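Local coordinates for CIR protein (Plasmodium chabaudi chabaudi, PDB 6ZYV) that is of unknown function, a Plasmodium-interspersed repeat (PIR) variant antigen whose ectodomain is probably presented on the infected red blood cell, at residues K16-D19 and D20-I24; T36-S39 and D40-M44; K194-D198 and N199-T203. The protein carries 5 engineered substitutions. One frame throughout, in Å; residues are numbered along the deposited sequence.

Contact 1 of 3, residues K16-D19 and D20-I24; sequences KKID and DCLQI
D20 N donates to K16 O at 3.1 Å in a nearly straight bond (172°). Their side chains meet as well, K16 NZ facing both carboxylate oxygens of D20, 3.0 Å from OD1 and 3.1 Å from OD2. The pair forms a salt bridge between residues four apart on the last helical turn, though each hydrogen bond is weak, and D20 OD1 bonds weakly to T29 OG1 too. Lysine suits the place because its chain is long enough to fold back: CG stands anti to the backbone N (chi1 -179°), and bends at chi2 and chi4 bring the ammonium round to the open end of the carboxylate. Beyond the main-chain bond the helix frays. C21 N reaches both K17 O and I18 O, weakly in each case, and L22 N meets D19 O at 3.3 Å in another weak bond, so the spacing shrinks from four residues to three as the chain leaves the helix. On another side of the turn, I18 CG1 meets L22 CD1 at 4.0 Å, two branched aliphatic chains suited to a buried face. The carboxylate of D19 is bonded through OD1 to W94 NE1, and C21 is tied by a disulfide to C32. This contact thus closes helix 8-20 against two others: I18 packs on L66 of helix 55-71, while I18 and L22 both lie against W94 of helix 81-101.

Contact 2 of 3, residues T36-S39 and D40-M44; sequences TLYS and DYCPM
A short 3-10 segment, S39 to Y41, is closed by Y41 N donating to Y38 O at 2.8 Å and C42 N to S39 O at 3.2 Å, each donor three residues beyond its acceptor. Just before it, T36 O is gripped twice by S39, by the backbone N and by the hydroxyl OG at 2.8 Å. Serine fits here because its short side chain, with OG placed between the backbone N and the carbonyl carbon (chi1 64°), can turn back to the same carbonyl that its own amide uses. Across the turn, C42 SG comes to the edge of the Y38 ring, near its plane, and lies 4.1 Å from CD1. In this sulfur-aromatic contact C42 SG lies 5.3 Å from the centroid of the Y38 ring, 79° off the ring normal. The buried Y38 ring offers a flat apolar surface to its neighbours, while its OH probably bonds to C21 O. Y41 carries the CB of D40 over the centre of one ring face, 4.1 Å above the plane, while its own CB packs against Y38 O. Its ring also meets that of H127 with the planes steeply inclined. Cysteine at position 42 makes the disulfide to C52; with no thiol proton to donate, its sulfur meets the Y38 edge as a polarisable atom packed on ring C-H groups, beside a crosslink that probably limits loop movement.

Contact 3 of 3, residues K194-D198 and N199-T203; sequences KFLND and NNVDT
The ring of F195 and the side-chain amide of N199 meet with their planes 47° apart, ND2 approaching CD1 obliquely at 3.5 Å, and V201 CG2 reaches the ring obliquely, 4.2 Å from CE2. What fixes the amide is F195 O. N199 ND2 donates to F195 O at 2.9 Å in the carbonyl plane, on a lone pair, and the oxygen lies 6° out of the amide plane. N199 N donates to the same oxygen from above the carbonyl plane, so one residue grips a single carbonyl twice. Asparagine suits this place since its CG, set beside the backbone N (chi1 -62°), brings an N-H back to the last helical turn. The chain then ends the helix in a Schellman motif: V201 N bonds to L196 O at 2.9 Å, and N200 N makes a weak bond to N197 O. N200, at C-prime, has the positive phi that the motif requires, which asparagine tolerates better than most residues. V201 is thereby brought back over L196, whose CD2 lies 3.7 Å from V201 CB and 3.8 Å from T203 CG2. On the outer side K194 NZ pairs with D198 OD2 at 3.0 Å. The apolar side of the cap is covered by neighbours: F195, L196, V201 and T203 touch Y208 of helix 206-211, and F195 packs on F157 and I160 of helix 154-174.

In the fold
Contacts 1 and 3 close a helix, 8-20 and 181-198, whereas contact 2 is a 3-10 turn in the loop between helices 8-20 and 55-71. Each mixes buried and exposed residues, and contact 1 lies nearest the centre of the chain. Contacts 1 and 2 touch, Y38 packing on I18, both rest on helix 55-71, and each holds a disulfide cysteine, but a lysine-aspartate salt bridge marks the helix end of contact 1 and sulfur-aromatic packing contact 2. Contact 3 stands apart, its nearest atoms about 17 Å from contact 1 and about 27 Å from contact 2, across the chain's centre from contact 2. It holds no cysteine and combines backbone and amide capping with apolar packing.

Contact 1 of 3, residues K16-D19 and D20-I24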
ATOM      1  N   LYS A  16       8.085  -2.032   0.871  1.00 51.27           N
ATOM      2  CA  LYS A  16       9.446  -1.618   1.229  1.00 54.06           C
ATOM      3  C   LYS A  16      10.448  -1.868   0.088  1.00 56.28           C
ATOM      4  O   LYS A  16      11.274  -0.998  -0.234  1.00 57.33           O
ATOM      5  CB  LYS A  16       9.937  -2.252   2.541  1.00 57.42           C
ATOM      6  CG  LYS A  16      11.358  -1.781   2.916  1.00 64.61           C
ATOM      7  CD  LYS A  16      11.396  -0.939   4.197  1.00 71.84           C
ATOM      8  CE  LYS A  16      12.792  -0.607   4.693  1.00 77.62           C
ATOM      9  NZ  LYS A  16      13.519   0.250   3.713  1.00 80.40           N
ATOM     10  N   LYS A  17      10.334  -3.036  -0.562  1.00 56.45           N
ATOM     11  CA  LYS A  17      11.203  -3.406  -1.684  1.00 57.49           C
ATOM     12  C   LYS A  17      11.089  -2.373  -2.835  1.00 58.80           C
ATOM     13  O   LYS A  17      12.106  -1.825  -3.266  1.00 58.87           O
ATOM     14  CB  LYS A  17      10.859  -4.833  -2.181  1.00 58.67           C
ATOM     15  CG  LYS A  17      11.999  -5.836  -2.056  1.00 63.86           C
ATOM     16  CD  LYS A  17      11.540  -7.306  -2.263  1.00 67.77           C
ATOM     17  CE  LYS A  17      10.476  -7.782  -1.270  1.00 70.44           C
ATOM     18  NZ  LYS A  17       9.772  -9.036  -1.713  1.00 70.62           N
ATOM     19  N   ILE A  18       9.850  -2.043  -3.271  1.00 59.05           N
ATOM     20  CA  ILE A  18       9.680  -1.082  -4.347  1.00 60.63           C
ATOM     21  C   ILE A  18      10.081   0.344  -3.917  1.00 62.75           C
ATOM     22  O   ILE A  18      10.660   1.067  -4.723  1.00 63.00           O
ATOM     23  CB  ILE A  18       8.281  -1.138  -5.025  1.00 60.69           C
ATOM     24  CG1 ILE A  18       8.301  -0.414  -6.380  1.00 61.74           C
ATOM     25  CG2 ILE A  18       7.171  -0.599  -4.132  1.00 60.37           C
ATOM     26  CD1 ILE A  18       9.414  -0.882  -7.319  1.00 63.01           C
ATOM     27  N   ASP A  19       9.844   0.725  -2.653  1.00 64.18           N
ATOM     28  CA  ASP A  19      10.249   2.035  -2.153  1.00 67.10           C
ATOM     29  C   ASP A  19      11.756   2.265  -2.310  1.00 70.51           C
ATOM     30  O   ASP A  19      12.165   3.275  -2.895  1.00 71.04           O
ATOM     31  CB  ASP A  19       9.857   2.213  -0.673  1.00 69.12           C
ATOM     32  CG  ASP A  19       8.508   2.839  -0.430  1.00 73.90           C
ATOM     33  OD1 ASP A  19       7.953   3.423  -1.374  1.00 74.22           O
ATOM     34  OD2 ASP A  19       7.994   2.733   0.712  1.00 77.12           O
ATOM     35  N   ASP A  20      12.580   1.332  -1.816  1.00 72.55           N
ATOM     36  CA  ASP A  20      14.026   1.474  -1.911  1.00 75.75           C
ATOM     37  C   ASP A  20      14.518   1.528  -3.362  1.00 77.94           C
ATOM     38  O   ASP A  20      15.535   2.166  -3.635  1.00 79.10           O
ATOM     39  CB  ASP A  20      14.719   0.336  -1.138  1.00 78.80           C
ATOM     40  CG  ASP A  20      14.278   0.234   0.318  1.00 84.91           C
ATOM     41  OD1 ASP A  20      13.787   1.249   0.864  1.00 86.48           O
ATOM     42  OD2 ASP A  20      14.412  -0.863   0.908  1.00 87.07           O
ATOM     43  N   CYS A  21      13.792   0.916  -4.298  1.00 78.37           N
ATOM     44  CA  CYS A  21      14.224   0.845  -5.681  1.00 80.53           C
ATOM     45  C   CYS A  21      13.644   1.864  -6.603  1.00 82.44           C
ATOM     46  O   CYS A  21      13.885   1.727  -7.798  1.00 82.88           O
ATOM     47  CB  CYS A  21      13.973  -0.550  -6.229  1.00 81.45           C
ATOM     48  SG  CYS A  21      15.232  -1.755  -5.766  1.00 87.64           S
ATOM     49  N   LEU A  22      12.883   2.854  -6.118  1.00 83.63           N
ATOM     50  CA  LEU A  22      12.214   3.772  -7.032  1.00 85.78           C
ATOM     51  C   LEU A  22      13.165   4.648  -7.886  1.00 89.19           C
ATOM     52  O   LEU A  22      12.746   5.134  -8.940  1.00 89.20           O
ATOM     53  CB  LEU A  22      11.156   4.613  -6.323  1.00 85.62           C
ATOM     54  CG  LEU A  22       9.795   4.693  -7.036  1.00 86.42           C
ATOM     55  CD1 LEU A  22       9.291   3.320  -7.511  1.00 86.28           C
ATOM     56  CD2 LEU A  22       8.767   5.321  -6.152  1.00 86.73           C
ATOM     57  N   GLN A  23      14.435   4.806  -7.472  1.00 91.89           N
ATOM     58  CA  GLN A  23      15.456   5.537  -8.239  1.00 95.10           C
ATOM     59  C   GLN A  23      15.122   7.013  -8.534  1.00 97.73           C
ATOM     60  O   GLN A  23      15.811   7.649  -9.336  1.00 98.97           O
ATOM     61  CB  GLN A  23      15.788   4.792  -9.550  1.00 96.70           C
ATOM     62  CG  GLN A  23      17.122   4.057  -9.537  1.00100.51           C
ATOM     63  CD  GLN A  23      17.139   2.915  -8.559  1.00104.50           C
ATOM     64  OE1 GLN A  23      17.634   3.040  -7.431  1.00106.63           O
ATOM     65  NE2 GLN A  23      16.601   1.771  -8.972  1.00104.25           N
ATOM     66  N   ILE A  24      14.090   7.559  -7.890  1.00 98.53           N
ATOM     67  CA  ILE A  24      13.702   8.949  -8.093  1.00100.55           C
ATOM     68  C   ILE A  24      14.439   9.839  -7.105  1.00103.32           C
ATOM     69  O   ILE A  24      14.318   9.660  -5.894  1.00103.38           O
ATOM     70  CB  ILE A  24      12.168   9.113  -8.002  1.00100.00           C
ATOM     71  CG1 ILE A  24      11.480   8.338  -9.127  1.00 99.90           C
ATOM     72  CG2 ILE A  24      11.763  10.582  -8.017  1.00100.94           C
ATOM     73  CD1 ILE A  24      10.153   8.052  -8.842  1.00 99.94           C
TER

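Contact 2 of 3, residues T36-S39 and D40-M44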
ATOM      1  N   THR A  36      17.349  -4.316 -11.353  1.00 80.66           N
ATOM      2  CA  THR A  36      16.480  -4.826 -12.403  1.00 79.14           C
ATOM      3  C   THR A  36      15.079  -5.216 -11.917  1.00 76.17           C
ATOM      4  O   THR A  36      14.284  -5.659 -12.741  1.00 76.40           O
ATOM      5  CB  THR A  36      17.179  -5.992 -13.117  1.00 81.65           C
ATOM      6  OG1 THR A  36      17.494  -7.007 -12.156  1.00 83.53           O
ATOM      7  CG2 THR A  36      18.452  -5.555 -13.838  1.00 82.37           C
ATOM      8  N   LEU A  37      14.767  -5.029 -10.610  1.00 73.62           N
ATOM      9  CA  LEU A  37      13.510  -5.406  -9.943  1.00 71.51           C
ATOM     10  C   LEU A  37      12.235  -5.225 -10.775  1.00 69.82           C
ATOM     11  O   LEU A  37      11.482  -6.184 -10.960  1.00 69.70           O
ATOM     12  CB  LEU A  37      13.358  -4.665  -8.604  1.00 71.03           C
ATOM     13  CG  LEU A  37      12.205  -5.120  -7.724  1.00 71.42           C
ATOM     14  CD1 LEU A  37      12.585  -6.357  -6.949  1.00 72.11           C
ATOM     15  CD2 LEU A  37      11.810  -4.038  -6.759  1.00 71.57           C
ATOM     16  N   TYR A  38      11.993  -4.003 -11.282  1.00 68.25           N
ATOM     17  CA  TYR A  38      10.797  -3.730 -12.062  1.00 66.96           C
ATOM     18  C   TYR A  38      11.064  -3.525 -13.536  1.00 66.47           C
ATOM     19  O   TYR A  38      10.142  -3.151 -14.237  1.00 65.98           O
ATOM     20  CB  TYR A  38      10.015  -2.529 -11.478  1.00 66.48           C
ATOM     21  CG  TYR A  38      10.832  -1.262 -11.332  1.00 67.48           C
ATOM     22  CD1 TYR A  38      11.077  -0.438 -12.422  1.00 68.94           C
ATOM     23  CD2 TYR A  38      11.368  -0.895 -10.111  1.00 68.30           C
ATOM     24  CE1 TYR A  38      11.832   0.721 -12.297  1.00 70.32           C
ATOM     25  CE2 TYR A  38      12.124   0.264  -9.972  1.00 69.89           C
ATOM     26  CZ  TYR A  38      12.353   1.073 -11.065  1.00 71.47           C
ATOM     27  OH  TYR A  38      13.096   2.225 -10.917  1.00 74.14           O
ATOM     28  N   SER A  39      12.295  -3.779 -14.023  1.00 66.99           N
ATOM     29  CA  SER A  39      12.670  -3.556 -15.423  1.00 67.73           C
ATOM     30  C   SER A  39      11.737  -4.231 -16.428  1.00 67.20           C
ATOM     31  O   SER A  39      11.430  -3.638 -17.463  1.00 68.23           O
ATOM     32  CB  SER A  39      14.121  -3.941 -15.682  1.00 70.29           C
ATOM     33  OG  SER A  39      14.357  -5.326 -15.497  1.00 73.39           O
ATOM     34  N   ASP A  40      11.227  -5.429 -16.089  1.00 65.30           N
ATOM     35  CA  ASP A  40      10.265  -6.171 -16.915  1.00 64.28           C
ATOM     36  C   ASP A  40       8.962  -5.401 -17.154  1.00 62.81           C
ATOM     37  O   ASP A  40       8.238  -5.709 -18.093  1.00 62.89           O
ATOM     38  CB  ASP A  40       9.899  -7.502 -16.230  1.00 65.83           C
ATOM     39  CG  ASP A  40      10.953  -8.605 -16.342  1.00 71.50           C
ATOM     40  OD1 ASP A  40      11.567  -8.739 -17.437  1.00 70.06           O
ATOM     41  OD2 ASP A  40      11.150  -9.347 -15.338  1.00 75.12           O
ATOM     42  N   TYR A  41       8.642  -4.434 -16.278  1.00 61.64           N
ATOM     43  CA  TYR A  41       7.400  -3.666 -16.318  1.00 60.59           C
ATOM     44  C   TYR A  41       7.567  -2.208 -16.764  1.00 61.88           C
ATOM     45  O   TYR A  41       6.606  -1.449 -16.702  1.00 61.70           O
ATOM     46  CB  TYR A  41       6.678  -3.758 -14.967  1.00 58.52           C
ATOM     47  CG  TYR A  41       6.533  -5.190 -14.500  1.00 57.68           C
ATOM     48  CD1 TYR A  41       5.801  -6.109 -15.238  1.00 58.32           C
ATOM     49  CD2 TYR A  41       7.228  -5.654 -13.397  1.00 58.02           C
ATOM     50  CE1 TYR A  41       5.714  -7.441 -14.855  1.00 58.99           C
ATOM     51  CE2 TYR A  41       7.119  -6.974 -12.980  1.00 58.83           C
ATOM     52  CZ  TYR A  41       6.365  -7.871 -13.720  1.00 59.72           C
ATOM     53  OH  TYR A  41       6.263  -9.197 -13.368  1.00 60.81           O
ATOM     54  N   CYS A  42       8.756  -1.829 -17.242  1.00 63.36           N
ATOM     55  CA  CYS A  42       9.041  -0.488 -17.745  1.00 65.57           C
ATOM     56  C   CYS A  42       8.232  -0.225 -19.019  1.00 66.95           C
ATOM     57  O   CYS A  42       8.065  -1.130 -19.838  1.00 66.54           O
ATOM     58  CB  CYS A  42      10.539  -0.325 -17.999  1.00 67.83           C
ATOM     59  SG  CYS A  42      11.527  -0.073 -16.500  1.00 73.30           S
ATOM     60  N   PRO A  43       7.688   0.992 -19.186  1.00 68.66           N
ATOM     61  CA  PRO A  43       6.899   1.266 -20.403  1.00 70.58           C
ATOM     62  C   PRO A  43       7.756   1.226 -21.658  1.00 73.98           C
ATOM     63  O   PRO A  43       8.943   1.540 -21.623  1.00 74.01           O
ATOM     64  CB  PRO A  43       6.335   2.677 -20.188  1.00 70.49           C
ATOM     65  CG  PRO A  43       6.736   3.088 -18.820  1.00 70.31           C
ATOM     66  CD  PRO A  43       7.787   2.167 -18.300  1.00 68.29           C
ATOM     67  N   MET A  44       7.132   0.899 -22.782  1.00 76.64           N
ATOM     68  CA  MET A  44       7.804   0.914 -24.063  1.00 80.38           C
ATOM     69  C   MET A  44       8.180   2.354 -24.436  1.00 83.69           C
ATOM     70  O   MET A  44       7.438   3.289 -24.136  1.00 83.57           O
ATOM     71  CB  MET A  44       6.865   0.383 -25.130  1.00 82.00           C
ATOM     72  CG  MET A  44       6.977  -1.089 -25.352  1.00 85.62           C
ATOM     73  SD  MET A  44       6.303  -1.455 -26.985  1.00 95.59           S
ATOM     74  CE  MET A  44       4.582  -0.895 -26.763  1.00 92.90           C
TER

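Contact 3 of 3, residues K194-D198 and N199-T203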
ATOM      1  N   LYS A 194      -4.079   9.506  18.413  1.00 50.61           N
ATOM      2  CA  LYS A 194      -3.594  10.855  18.185  1.00 51.49           C
ATOM      3  C   LYS A 194      -3.896  11.290  16.745  1.00 51.11           C
ATOM      4  O   LYS A 194      -4.254  12.441  16.528  1.00 52.66           O
ATOM      5  CB  LYS A 194      -2.100  10.970  18.500  1.00 54.57           C
ATOM      6  CG  LYS A 194      -1.580  12.396  18.414  1.00 61.17           C
ATOM      7  CD  LYS A 194      -0.211  12.571  19.088  1.00 68.01           C
ATOM      8  CE  LYS A 194       0.330  13.979  18.944  1.00 72.13           C
ATOM      9  NZ  LYS A 194       0.833  14.226  17.571  1.00 74.40           N
ATOM     10  N   PHE A 195      -3.790  10.381  15.774  1.00 48.85           N
ATOM     11  CA  PHE A 195      -4.116  10.677  14.380  1.00 47.32           C
ATOM     12  C   PHE A 195      -5.624  11.067  14.249  1.00 48.12           C
ATOM     13  O   PHE A 195      -5.952  12.013  13.541  1.00 48.83           O
ATOM     14  CB  PHE A 195      -3.747   9.478  13.481  1.00 44.85           C
ATOM     15  CG  PHE A 195      -4.443   9.437  12.141  1.00 43.35           C
ATOM     16  CD1 PHE A 195      -4.011  10.234  11.091  1.00 43.52           C
ATOM     17  CD2 PHE A 195      -5.557   8.636  11.949  1.00 42.53           C
ATOM     18  CE1 PHE A 195      -4.685  10.232   9.886  1.00 43.38           C
ATOM     19  CE2 PHE A 195      -6.238   8.638  10.745  1.00 42.26           C
ATOM     20  CZ  PHE A 195      -5.800   9.427   9.719  1.00 42.04           C
ATOM     21  N   LEU A 196      -6.518  10.336  14.927  1.00 47.90           N
ATOM     22  CA  LEU A 196      -7.953  10.607  14.885  1.00 48.11           C
ATOM     23  C   LEU A 196      -8.265  11.961  15.512  1.00 50.36           C
ATOM     24  O   LEU A 196      -9.053  12.732  14.955  1.00 49.96           O
ATOM     25  CB  LEU A 196      -8.747   9.494  15.597  1.00 46.93           C
ATOM     26  CG  LEU A 196      -8.645   8.085  14.994  1.00 46.85           C
ATOM     27  CD1 LEU A 196      -9.414   7.045  15.846  1.00 46.40           C
ATOM     28  CD2 LEU A 196      -9.135   8.075  13.555  1.00 46.37           C
ATOM     29  N   ASN A 197      -7.632  12.248  16.670  1.00 52.45           N
ATOM     30  CA  ASN A 197      -7.803  13.487  17.431  1.00 54.74           C
ATOM     31  C   ASN A 197      -7.217  14.688  16.707  1.00 57.00           C
ATOM     32  O   ASN A 197      -7.917  15.660  16.530  1.00 58.59           O
ATOM     33  CB  ASN A 197      -7.210  13.362  18.844  1.00 56.36           C
ATOM     34  CG  ASN A 197      -7.861  12.307  19.699  1.00 60.81           C
ATOM     35  OD1 ASN A 197      -8.820  11.660  19.286  1.00 62.55           O
ATOM     36  ND2 ASN A 197      -7.364  12.086  20.910  1.00 61.37           N
ATOM     37  N   ASP A 198      -5.966  14.633  16.272  1.00 57.41           N
ATOM     38  CA  ASP A 198      -5.312  15.746  15.600  1.00 59.30           C
ATOM     39  C   ASP A 198      -5.984  16.126  14.293  1.00 59.12           C
ATOM     40  O   ASP A 198      -6.014  17.301  13.941  1.00 60.73           O
ATOM     41  CB  ASP A 198      -3.839  15.424  15.303  1.00 61.95           C
ATOM     42  CG  ASP A 198      -2.914  15.352  16.501  1.00 68.64           C
ATOM     43  OD1 ASP A 198      -3.376  15.647  17.639  1.00 68.87           O
ATOM     44  OD2 ASP A 198      -1.732  14.994  16.307  1.00 71.99           O
ATOM     45  N   ASN A 199      -6.495  15.144  13.564  1.00 56.80           N
ATOM     46  CA  ASN A 199      -7.118  15.411  12.277  1.00 56.24           C
ATOM     47  C   ASN A 199      -8.634  15.497  12.316  1.00 55.92           C
ATOM     48  O   ASN A 199      -9.237  15.560  11.260  1.00 55.62           O
ATOM     49  CB  ASN A 199      -6.656  14.390  11.267  1.00 56.18           C
ATOM     50  CG  ASN A 199      -5.159  14.477  11.053  1.00 59.04           C
ATOM     51  OD1 ASN A 199      -4.668  15.340  10.334  1.00 61.34           O
ATOM     52  ND2 ASN A 199      -4.399  13.614  11.702  1.00 58.54           N
ATOM     53  N   ASN A 200      -9.257  15.483  13.508  1.00 56.21           N
ATOM     54  CA  ASN A 200     -10.716  15.570  13.667  1.00 56.73           C
ATOM     55  C   ASN A 200     -11.427  14.509  12.805  1.00 56.55           C
ATOM     56  O   ASN A 200     -12.364  14.825  12.066  1.00 58.15           O
ATOM     57  CB  ASN A 200     -11.218  16.971  13.305  1.00 58.38           C
ATOM     58  CG  ASN A 200     -12.532  17.313  13.970  1.00 62.50           C
ATOM     59  OD1 ASN A 200     -12.869  16.799  15.036  1.00 63.75           O
ATOM     60  ND2 ASN A 200     -13.300  18.171  13.344  1.00 63.29           N
ATOM     61  N   VAL A 201     -10.929  13.278  12.843  1.00 54.24           N
ATOM     62  CA  VAL A 201     -11.488  12.220  12.035  1.00 53.30           C
ATOM     63  C   VAL A 201     -12.784  11.713  12.628  1.00 53.75           C
ATOM     64  O   VAL A 201     -12.862  11.385  13.822  1.00 54.01           O
ATOM     65  CB  VAL A 201     -10.471  11.085  11.780  1.00 52.88           C
ATOM     66  CG1 VAL A 201     -11.113   9.945  10.988  1.00 52.52           C
ATOM     67  CG2 VAL A 201      -9.206  11.618  11.089  1.00 53.14           C
ATOM     68  N   ASP A 202     -13.820  11.723  11.799  1.00 53.27           N
ATOM     69  CA  ASP A 202     -15.111  11.153  12.123  1.00 52.88           C
ATOM     70  C   ASP A 202     -14.982   9.713  11.567  1.00 50.28           C
ATOM     71  O   ASP A 202     -15.004   9.519  10.352  1.00 49.89           O
ATOM     72  CB  ASP A 202     -16.209  11.936  11.388  1.00 55.84           C
ATOM     73  CG  ASP A 202     -17.624  11.414  11.563  1.00 62.24           C
ATOM     74  OD1 ASP A 202     -17.801  10.392  12.261  1.00 62.09           O
ATOM     75  OD2 ASP A 202     -18.557  12.040  11.013  1.00 67.12           O
ATOM     76  N   THR A 203     -14.792   8.722  12.456  1.00 48.78           N
ATOM     77  CA  THR A 203     -14.642   7.326  12.027  1.00 47.90           C
ATOM     78  C   THR A 203     -15.929   6.736  11.414  1.00 47.41           C
ATOM     79  O   THR A 203     -15.861   5.671  10.795  1.00 48.05           O
ATOM     80  CB  THR A 203     -14.104   6.465  13.158  1.00 48.85           C
ATOM     81  OG1 THR A 203     -15.073   6.413  14.212  1.00 50.12           O
ATOM     82  CG2 THR A 203     -12.778   6.970  13.687  1.00 49.12           C
TER